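Phospholipase/Carboxylesterase (PDB 4H0C) probably hydrolyses carboxylic esters, perhaps including acyl thioesters of palmitoylated proteins, as a member of the alpha/beta-hydrolase superfamily. Local coordinates at residues A[154-160]-A[183-189]; A[105-109]-A[129-133]; A[134-140]-A[169-173]; A[81-86]-A[113-117]. All blocks are in the same frame, centred on the assembly; numbering follows the deposited sequence.

Contact 1. Residues A[154-160]-A[183-189]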
# COMPACT_ATOMS: atom_id res chain seq x y z
N VAL A 154 3.30 -6.48 8.88
CA VAL A 154 2.25 -5.75 8.18
C VAL A 154 1.38 -5.05 9.22
O VAL A 154 0.98 -5.67 10.21
CB VAL A 154 1.34 -6.68 7.33
CG1 VAL A 154 0.22 -5.91 6.65
CG2 VAL A 154 2.15 -7.46 6.31
N PHE A 155 1.14 -3.76 9.02
CA PHE A 155 0.19 -3.00 9.83
C PHE A 155 -1.02 -2.66 8.98
O PHE A 155 -0.88 -2.10 7.90
CB PHE A 155 0.81 -1.71 10.36
CG PHE A 155 -0.14 -0.85 11.15
CD1 PHE A 155 -0.42 -1.15 12.49
CD2 PHE A 155 -0.81 0.22 10.55
CE1 PHE A 155 -1.32 -0.37 13.23
CE2 PHE A 155 -1.70 1.01 11.29
CZ PHE A 155 -1.95 0.71 12.63
N ILE A 156 -2.20 -3.03 9.45
CA ILE A 156 -3.43 -2.73 8.75
C ILE A 156 -4.42 -2.11 9.73
O ILE A 156 -4.66 -2.64 10.81
CB ILE A 156 -4.02 -3.97 8.00
CG1 ILE A 156 -5.26 -3.60 7.18
CG2 ILE A 156 -4.29 -5.12 8.95
CD1 ILE A 156 -5.75 -4.74 6.27
N SER A 157 -4.96 -0.96 9.36
CA SER A 157 -5.91 -0.28 10.23
C SER A 157 -7.14 0.15 9.48
O SER A 157 -7.15 0.21 8.25
CB SER A 157 -5.27 0.94 10.85
OG SER A 157 -4.89 1.83 9.83
N THR A 158 -8.19 0.44 10.23
CA THR A 158 -9.35 1.15 9.74
C THR A 158 -10.10 1.77 10.92
O THR A 158 -9.78 1.50 12.10
CB THR A 158 -10.28 0.27 8.86
OG1 THR A 158 -11.25 1.11 8.19
CG2 THR A 158 -10.99 -0.82 9.69
N GLY A 159 -11.09 2.59 10.61
CA GLY A 159 -11.96 3.09 11.65
C GLY A 159 -13.24 2.26 11.67
O GLY A 159 -13.52 1.47 10.75
N ASN A 160 -14.02 2.42 12.74
CA ASN A 160 -15.27 1.71 12.86
C ASN A 160 -16.31 2.63 13.47
O ASN A 160 -16.11 3.16 14.57
CB ASN A 160 -15.09 0.43 13.68
CG ASN A 160 -16.35 -0.42 13.74
OD1 ASN A 160 -17.23 -0.32 12.89
ND2 ASN A 160 -16.44 -1.26 14.75
N ALA A 183 3.42 -11.33 9.30
CA ALA A 183 3.28 -11.04 10.75
C ALA A 183 2.36 -9.82 10.89
O ALA A 183 2.79 -8.68 10.77
CB ALA A 183 4.66 -10.80 11.39
N VAL A 184 1.07 -10.07 11.11
CA VAL A 184 0.06 -9.02 10.97
C VAL A 184 -0.36 -8.34 12.27
O VAL A 184 -0.70 -9.00 13.24
CB VAL A 184 -1.21 -9.54 10.26
CG1 VAL A 184 -2.21 -8.40 10.03
CG2 VAL A 184 -0.82 -10.15 8.93
N SER A 185 -0.31 -7.01 12.27
CA SER A 185 -0.88 -6.18 13.34
C SER A 185 -2.11 -5.46 12.79
O SER A 185 -1.99 -4.64 11.88
CB SER A 185 0.12 -5.14 13.81
OG SER A 185 1.23 -5.74 14.43
N GLN A 186 -3.28 -5.78 13.34
CA GLN A 186 -4.53 -5.19 12.90
C GLN A 186 -5.02 -4.31 14.02
O GLN A 186 -5.10 -4.76 15.18
CB GLN A 186 -5.57 -6.27 12.58
CG GLN A 186 -6.99 -5.75 12.36
CD GLN A 186 -8.05 -6.85 12.31
OE1 GLN A 186 -7.82 -7.99 12.74
NE2 GLN A 186 -9.22 -6.51 11.80
N VAL A 187 -5.34 -3.06 13.70
CA VAL A 187 -5.88 -2.17 14.71
C VAL A 187 -7.09 -1.46 14.14
O VAL A 187 -7.01 -0.85 13.06
CB VAL A 187 -4.88 -1.13 15.30
CG1 VAL A 187 -5.58 -0.35 16.40
CG2 VAL A 187 -3.64 -1.80 15.86
N VAL A 188 -8.21 -1.55 14.85
CA VAL A 188 -9.46 -0.92 14.45
C VAL A 188 -9.73 0.18 15.46
O VAL A 188 -9.66 -0.05 16.68
CB VAL A 188 -10.64 -1.93 14.45
CG1 VAL A 188 -11.96 -1.20 14.20
CG2 VAL A 188 -10.44 -3.05 13.43
N TYR A 189 -10.00 1.38 14.96
CA TYR A 189 -10.18 2.56 15.80
C TYR A 189 -11.65 3.02 15.78
O TYR A 189 -12.07 3.75 14.87
CB TYR A 189 -9.28 3.69 15.29
CG TYR A 189 -7.80 3.39 15.38
CD1 TYR A 189 -7.09 3.64 16.56
CD2 TYR A 189 -7.11 2.86 14.29
CE1 TYR A 189 -5.74 3.37 16.65
CE2 TYR A 189 -5.75 2.59 14.38
CZ TYR A 189 -5.08 2.85 15.56
OH TYR A 189 -3.74 2.57 15.66

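Contact 2. Residues A[105-109]-A[129-133]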
# COMPACT_ATOMS: atom_id res chain seq x y z
N ALA A 105 3.96 1.84 1.95
CA ALA A 105 3.07 2.63 2.80
C ALA A 105 1.99 3.27 1.95
O ALA A 105 2.30 3.89 0.93
CB ALA A 105 3.85 3.68 3.58
N GLY A 106 0.74 3.11 2.33
CA GLY A 106 -0.37 3.65 1.54
C GLY A 106 -1.46 4.12 2.46
O GLY A 106 -1.59 3.60 3.58
N PHE A 107 -2.25 5.09 2.00
CA PHE A 107 -3.45 5.52 2.73
C PHE A 107 -4.65 5.33 1.85
O PHE A 107 -4.63 5.73 0.69
CB PHE A 107 -3.37 7.01 3.15
CG PHE A 107 -4.65 7.54 3.72
CD1 PHE A 107 -5.16 7.03 4.92
CD2 PHE A 107 -5.35 8.55 3.07
CE1 PHE A 107 -6.35 7.51 5.46
CE2 PHE A 107 -6.54 9.05 3.61
CZ PHE A 107 -7.04 8.53 4.81
N SER A 108 -5.72 4.77 2.42
CA SER A 108 -7.02 4.69 1.75
C SER A 108 -6.91 3.96 0.39
O SER A 108 -6.48 2.81 0.37
CB SER A 108 -7.69 6.09 1.68
OG SER A 108 -9.08 6.00 1.45
N GLN A 109 -7.24 4.61 -0.73
CA GLN A 109 -7.10 3.98 -2.04
C GLN A 109 -5.70 3.42 -2.24
O GLN A 109 -5.56 2.33 -2.81
CB GLN A 109 -7.47 4.95 -3.17
CG GLN A 109 -7.62 4.29 -4.54
CD GLN A 109 -7.75 5.31 -5.66
OE1 GLN A 109 -6.94 6.23 -5.77
NE2 GLN A 109 -8.78 5.15 -6.51
N ILE A 129 2.69 -1.08 5.33
CA ILE A 129 1.82 -0.23 6.14
C ILE A 129 0.59 0.15 5.33
O ILE A 129 0.68 0.85 4.30
CB ILE A 129 2.58 1.04 6.56
CG1 ILE A 129 3.86 0.68 7.33
CG2 ILE A 129 1.67 1.92 7.38
CD1 ILE A 129 4.92 1.76 7.21
N ALA A 130 -0.57 -0.33 5.76
CA ALA A 130 -1.83 -0.08 5.07
C ALA A 130 -2.78 0.70 5.95
O ALA A 130 -3.57 0.12 6.73
CB ALA A 130 -2.46 -1.39 4.61
N PHE A 131 -2.67 2.03 5.88
CA PHE A 131 -3.56 2.91 6.66
C PHE A 131 -4.93 2.95 6.00
O PHE A 131 -5.09 3.56 4.94
CB PHE A 131 -3.02 4.35 6.73
CG PHE A 131 -1.71 4.52 7.47
CD1 PHE A 131 -1.59 4.18 8.81
CD2 PHE A 131 -0.61 5.08 6.81
CE1 PHE A 131 -0.38 4.38 9.48
CE2 PHE A 131 0.59 5.29 7.47
CZ PHE A 131 0.71 4.93 8.82
N THR A 132 -5.91 2.32 6.65
CA THR A 132 -7.31 2.30 6.19
C THR A 132 -7.48 1.73 4.78
O THR A 132 -7.84 2.44 3.82
CB THR A 132 -7.98 3.67 6.34
OG1 THR A 132 -7.69 4.18 7.65
CG2 THR A 132 -9.55 3.55 6.17
N GLY A 133 -7.21 0.44 4.66
CA GLY A 133 -7.38 -0.22 3.38
C GLY A 133 -7.64 -1.71 3.55
O GLY A 133 -7.50 -2.27 4.64

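Contact 3. Residues A[134-140]-A[169-173]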
# COMPACT_ATOMS: atom_id res chain seq x y z
N GLY A 134 -8.03 -2.33 2.44
CA GLY A 134 -8.27 -3.76 2.38
C GLY A 134 -7.96 -4.30 0.99
O GLY A 134 -7.76 -3.54 0.03
N LEU A 135 -7.97 -5.63 0.87
CA LEU A 135 -7.79 -6.27 -0.43
C LEU A 135 -8.98 -5.92 -1.36
O LEU A 135 -10.07 -5.62 -0.88
CB LEU A 135 -7.63 -7.77 -0.25
CG LEU A 135 -6.33 -8.26 0.44
CD1 LEU A 135 -6.50 -9.74 0.76
CD2 LEU A 135 -5.08 -8.00 -0.39
N ILE A 136 -8.75 -5.98 -2.66
CA ILE A 136 -9.63 -5.33 -3.64
C ILE A 136 -10.60 -6.30 -4.29
O ILE A 136 -10.21 -7.40 -4.66
CB ILE A 136 -8.77 -4.58 -4.71
CG1 ILE A 136 -8.00 -3.39 -4.08
CG2 ILE A 136 -9.60 -4.11 -5.90
CD1 ILE A 136 -7.02 -2.70 -5.01
N GLY A 137 -11.87 -5.88 -4.44
CA GLY A 137 -12.86 -6.60 -5.25
C GLY A 137 -14.14 -6.83 -4.50
O GLY A 137 -14.10 -7.04 -3.29
N GLN A 138 -15.28 -6.84 -5.19
CA GLN A 138 -16.54 -7.18 -4.54
C GLN A 138 -16.43 -8.58 -3.92
O GLN A 138 -16.85 -8.79 -2.77
CB GLN A 138 -17.69 -7.12 -5.52
CG GLN A 138 -19.04 -7.26 -4.83
CD GLN A 138 -20.19 -6.99 -5.77
OE1 GLN A 138 -20.62 -5.86 -5.92
NE2 GLN A 138 -20.67 -8.03 -6.42
N GLU A 139 -15.90 -9.52 -4.70
CA GLU A 139 -15.57 -10.87 -4.22
C GLU A 139 -14.05 -10.93 -4.10
O GLU A 139 -13.36 -10.44 -4.97
CB GLU A 139 -16.05 -11.93 -5.23
CG GLU A 139 -17.55 -12.16 -5.24
CD GLU A 139 -18.32 -11.09 -5.99
OE1 GLU A 139 -17.76 -10.50 -6.94
OE2 GLU A 139 -19.50 -10.84 -5.62
N LEU A 140 -13.53 -11.51 -3.02
CA LEU A 140 -12.09 -11.77 -2.97
C LEU A 140 -11.78 -12.88 -3.95
O LEU A 140 -12.45 -13.91 -3.96
CB LEU A 140 -11.65 -12.17 -1.58
CG LEU A 140 -11.89 -11.09 -0.50
CD1 LEU A 140 -11.97 -11.71 0.89
CD2 LEU A 140 -10.82 -10.02 -0.58
N ARG A 169 -14.12 -6.36 5.64
CA ARG A 169 -13.08 -6.54 4.61
C ARG A 169 -11.66 -6.43 5.18
O ARG A 169 -10.77 -7.15 4.75
CB ARG A 169 -13.29 -5.58 3.42
CG ARG A 169 -12.22 -5.65 2.32
CD ARG A 169 -11.94 -7.06 1.79
NE ARG A 169 -13.11 -7.65 1.12
CZ ARG A 169 -13.44 -7.48 -0.16
NH1 ARG A 169 -12.68 -6.75 -0.98
NH2 ARG A 169 -14.56 -8.07 -0.63
N VAL A 170 -11.46 -5.58 6.17
CA VAL A 170 -10.16 -5.56 6.86
C VAL A 170 -9.89 -6.93 7.53
O VAL A 170 -8.79 -7.49 7.39
CB VAL A 170 -10.06 -4.39 7.86
CG1 VAL A 170 -8.83 -4.51 8.76
CG2 VAL A 170 -10.03 -3.08 7.09
N GLN A 171 -10.90 -7.47 8.22
CA GLN A 171 -10.81 -8.82 8.85
C GLN A 171 -10.46 -9.90 7.82
O GLN A 171 -9.54 -10.71 8.04
CB GLN A 171 -12.09 -9.16 9.63
CG GLN A 171 -12.30 -8.26 10.83
CD GLN A 171 -13.67 -8.37 11.49
OE1 GLN A 171 -14.71 -8.62 10.85
NE2 GLN A 171 -13.69 -8.15 12.80
N GLU A 172 -11.16 -9.88 6.69
CA GLU A 172 -10.91 -10.83 5.60
C GLU A 172 -9.50 -10.71 5.10
O GLU A 172 -8.84 -11.74 4.83
CB GLU A 172 -11.87 -10.62 4.42
CG GLU A 172 -13.31 -10.90 4.74
CD GLU A 172 -14.27 -10.51 3.62
OE1 GLU A 172 -14.20 -9.38 3.09
OE2 GLU A 172 -15.13 -11.36 3.29
N SER A 173 -9.03 -9.46 4.95
CA SER A 173 -7.67 -9.17 4.47
C SER A 173 -6.65 -9.71 5.45
O SER A 173 -5.65 -10.34 5.05
CB SER A 173 -7.47 -7.65 4.23
OG SER A 173 -8.38 -7.19 3.25

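Contact 4. Residues A[81-86]-A[113-117]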
# COMPACT_ATOMS: atom_id res chain seq x y z
N ALA A 81 -2.42 0.13 -12.60
CA ALA A 81 -1.87 0.58 -11.29
C ALA A 81 -0.89 -0.46 -10.73
O ALA A 81 0.23 -0.11 -10.29
CB ALA A 81 -3.01 0.89 -10.32
N LEU A 82 -1.28 -1.74 -10.77
CA LEU A 82 -0.43 -2.83 -10.25
C LEU A 82 0.86 -2.91 -11.06
O LEU A 82 1.94 -3.11 -10.49
CB LEU A 82 -1.16 -4.18 -10.28
CG LEU A 82 -2.36 -4.27 -9.32
CD1 LEU A 82 -3.26 -5.44 -9.68
CD2 LEU A 82 -1.86 -4.38 -7.88
N ALA A 83 0.75 -2.75 -12.38
CA ALA A 83 1.95 -2.73 -13.24
C ALA A 83 2.94 -1.63 -12.84
O ALA A 83 4.16 -1.87 -12.80
CB ALA A 83 1.56 -2.59 -14.71
N LEU A 84 2.43 -0.45 -12.55
CA LEU A 84 3.30 0.69 -12.19
C LEU A 84 4.01 0.44 -10.85
O LEU A 84 5.21 0.72 -10.71
CB LEU A 84 2.48 2.00 -12.18
CG LEU A 84 3.25 3.30 -11.82
CD1 LEU A 84 4.48 3.54 -12.68
CD2 LEU A 84 2.35 4.53 -11.85
N VAL A 85 3.28 -0.10 -9.87
CA VAL A 85 3.91 -0.41 -8.57
C VAL A 85 5.01 -1.42 -8.81
O VAL A 85 6.14 -1.28 -8.30
CB VAL A 85 2.90 -0.94 -7.54
CG1 VAL A 85 3.60 -1.40 -6.25
CG2 VAL A 85 1.80 0.10 -7.29
N GLY A 86 4.71 -2.42 -9.63
CA GLY A 86 5.69 -3.45 -10.00
C GLY A 86 6.92 -2.87 -10.68
O GLY A 86 8.05 -3.33 -10.45
N LEU A 113 -4.38 -0.52 -2.76
CA LEU A 113 -3.43 -0.86 -3.81
C LEU A 113 -2.17 -1.52 -3.22
O LEU A 113 -1.63 -2.49 -3.80
CB LEU A 113 -3.07 0.37 -4.62
CG LEU A 113 -2.12 0.10 -5.80
CD1 LEU A 113 -2.65 -0.93 -6.80
CD2 LEU A 113 -1.81 1.43 -6.50
N THR A 114 -1.71 -1.00 -2.08
CA THR A 114 -0.56 -1.56 -1.38
C THR A 114 -0.81 -3.03 -1.05
O THR A 114 0.04 -3.88 -1.31
CB THR A 114 -0.24 -0.79 -0.08
OG1 THR A 114 0.26 0.52 -0.39
CG2 THR A 114 0.78 -1.56 0.78
N LEU A 115 -1.96 -3.31 -0.43
CA LEU A 115 -2.29 -4.68 0.00
C LEU A 115 -2.46 -5.58 -1.21
O LEU A 115 -1.98 -6.71 -1.22
CB LEU A 115 -3.56 -4.69 0.84
CG LEU A 115 -3.36 -4.08 2.23
CD1 LEU A 115 -4.72 -3.97 2.88
CD2 LEU A 115 -2.41 -4.92 3.11
N GLU A 116 -3.13 -5.08 -2.25
CA GLU A 116 -3.41 -5.89 -3.43
C GLU A 116 -2.12 -6.23 -4.15
O GLU A 116 -1.90 -7.38 -4.54
CB GLU A 116 -4.40 -5.17 -4.37
CG GLU A 116 -4.94 -6.03 -5.52
CD GLU A 116 -5.75 -7.25 -5.08
OE1 GLU A 116 -6.33 -7.25 -3.95
OE2 GLU A 116 -5.84 -8.20 -5.90
N TYR A 117 -1.22 -5.25 -4.28
CA TYR A 117 0.05 -5.53 -4.94
C TYR A 117 0.91 -6.52 -4.17
O TYR A 117 1.44 -7.49 -4.73
CB TYR A 117 0.87 -4.25 -5.22
CG TYR A 117 2.22 -4.62 -5.77
CD1 TYR A 117 2.37 -4.90 -7.12
CD2 TYR A 117 3.34 -4.80 -4.93
CE1 TYR A 117 3.61 -5.29 -7.64
CE2 TYR A 117 4.57 -5.18 -5.44
CZ TYR A 117 4.70 -5.44 -6.79
OH TYR A 117 5.90 -5.84 -7.32

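Contact 1. Residues A[154-160]-A[183-189]
Strands 154-160 and 183-189 form a parallel beta pair at one margin of the central sheet, 183-190 being its outermost strand on this side; helix 167-179 makes the beta-alpha-beta crossover between them. Backbone bonds form a ladder: Ser185 N gives a nearly straight bond to Val154 O (2.8 Å, 176° at the hydrogen), and Ile156 N donates to Ser185 O at 2.9 Å. The rung from Thr158 N to Val187 O is weak, at 3.3 Å, but Tyr189 N to Thr158 O is again short. On the face of Phe155, Ser157 and Tyr189, CE1 of Phe155 rests on Val187 CG2 (3.8 Å), while the Tyr189 hydroxyl lies at the edge of the Phe155 ring, in its plane. The Tyr189 ring folds back over its own strand (chi1 -63°), with Val187 CG1 over one face and Ser157 CB at the edge. The face of Val154, Ile156 and Val184 is mainly aliphatic, though Thr158 and Gln186 also lie on it; Ile156 CG2 meets Val184 CG1 at 4.0 Å, and Ile156 also touches Val174 of the crossover helix. Beta-branched residues suit these extended backbones. Ser157 OG, buried, bonds to Glu200. The backbone groups between the strands are thus paired, and mostly apolar surface meets the helices on the two faces.

Contact 2. Residues A[105-109]-A[129-133]
Ala105 begins the contact by packing its CB against Ile129 CB, 4.2 Å away, where the parallel strands 102-107 and 127-131 lie side by side; its small methyl lies beside Ile129 on the same face of the sheet. Gly106 follows with both backbone polar groups engaged: its N donates to Ile129 O at 3.0 Å, and its O accepts from Phe131 N. It is a glycine on the side of the sheet where helix 109-120 packs, Thr114 OG1 lying against its CA. Phe107 turns to the opposite face. Its ring edge, swung away from the backbone N by a chi1 of 172°, meets Phe131 CB, the methylene lying in the ring plane 3.9 Å from CD1 of Phe107. The two phenylalanine side chains run roughly perpendicular, and Ile129 CG2 sits over a face of the Phe131 ring. Ser108 closes the ladder with a nearly straight bond from its N to Phe131 O (2.9 Å). Its backbone is strained, with phi 57° and psi -120°, the conformation of a nucleophile elbow; Gly106, Ser108 and Gly110 fit the GxSxG pattern. Ser108 OG bonds to His194 NE2 and to a citrate, probably from the crystallisation liquor, consistent with a nucleophile whose partners would be His194 and Asp162. Gln109 starts the helix that leaves the elbow. The pair lies between strands 23-28 and 153-160, with helix 198-206 against Phe131 and helix 109-120 beneath Ala130.

Contact 3. Residues A[134-140]-A[169-173]
Arg169, on helix 167-179, reaches into the curve of loop 134-140 and binds its carbonyls, making the tight part of this contact. Its chain is bent at chi2 and chi3 (52° and 64°), which folds the guanidinium back toward the loop. NH1 donates to Leu135 O at 2.8 Å, coming from above that carbonyl plane, and to Gly137 O at 2.7 Å. NH2 shares Gly137 O at 2.9 Å, so both terminal nitrogens converge on this single oxygen, within the plane of the guanidinium. NE, in turn, forms a salt bridge with Glu172 OE1 (2.8 Å), one helical turn along, which fixes the rotation of the group and probably balances its charge. Leu140 completes the packing: its CD2 lies over one guanidinium face, 3.7 Å from Arg169 CZ, and its CD1 rests on Glu172 CB. Gly137 suits the turn because its positive phi (130°) would press a side chain against the preceding carbonyl. Deeper in, Ser173 OG accepts an almost straight bond from Leu135 N (2.9 Å) and donates to Arg169 O, a small side chain serving loop and helix together.

The outer side is looser. Gln138 offers its carbonyl to Arg169 NH2 in no more than a weak bond. Gln138 and Glu139 are exposed, and their side chains are joined by an amide-to-carboxylate bond. The contact thus ties the loop between strands 127-131 and 153-160 of the alpha/beta-hydrolase fold to the later crossover helix, 167-179.

Contact 4. Residues A[81-86]-A[113-117]
Two helices of the alpha/beta-hydrolase fold, 77-94 and 109-120, pack on each other here, Leu82 and Val85 of the first meeting Leu113 and Tyr117 of the second. The axes of these short segments approach to 10.3 Å at a crossing angle of -76°, steep enough that the contact is confined to a small patch of side chains. At its centre Val85 CG1 lies over a face of the Tyr117 ring, 3.6 Å from the centroid and 16° off the ring normal, a CH-pi contact. Tyr117 CG stands anti to its backbone nitrogen (chi1 174°), which sends the ring across to helix 77-94, where Gly86 CA comes within 3.6 Å of the hydroxyl oxygen.

Helix 109-120 is the one that starts at the probable nucleophile elbow, and Leu113 touches that elbow while also facing Leu28 of strand 23-28. From there its CD1 meets Leu82 CD2 at 3.7 Å and its CD2 meets Val85 CG2 at 3.9 Å; Ala81 CB, a small methyl, sits near both branches. Leu82 CD2 also reaches Tyr117 CA at 3.7 Å, its branched end filling the angle between backbone and ring. Glu116, at the border, turns its carboxylate to Arg120, Tyr145 and the loop nitrogen of Ile136.

How the contacts relate
From the N terminus, contact 4 opens first, on helix 77-94, and closes on helix 109-120. Contact 2 begins on strand 102-107 before that closure, so the two cross, and it closes at strand 127-131 after the intervening helix. Contact 3 then runs from loop 134-140 to helix 167-179. Contact 1 opens inside that span, on strand 153-160, and ends on strand 183-190, crossing contact 3 in turn. Neighbouring strands join contacts 1 and 2, through Phe155 O and Ala130 N (2.8 Å). Contacts 3 and 4 meet where Leu135 CD2 packs on Leu115 O of helix 109-120. Together they tie the four neighbouring strands from 102-107 to 183-190 to one another, with the loop and helices packed on them.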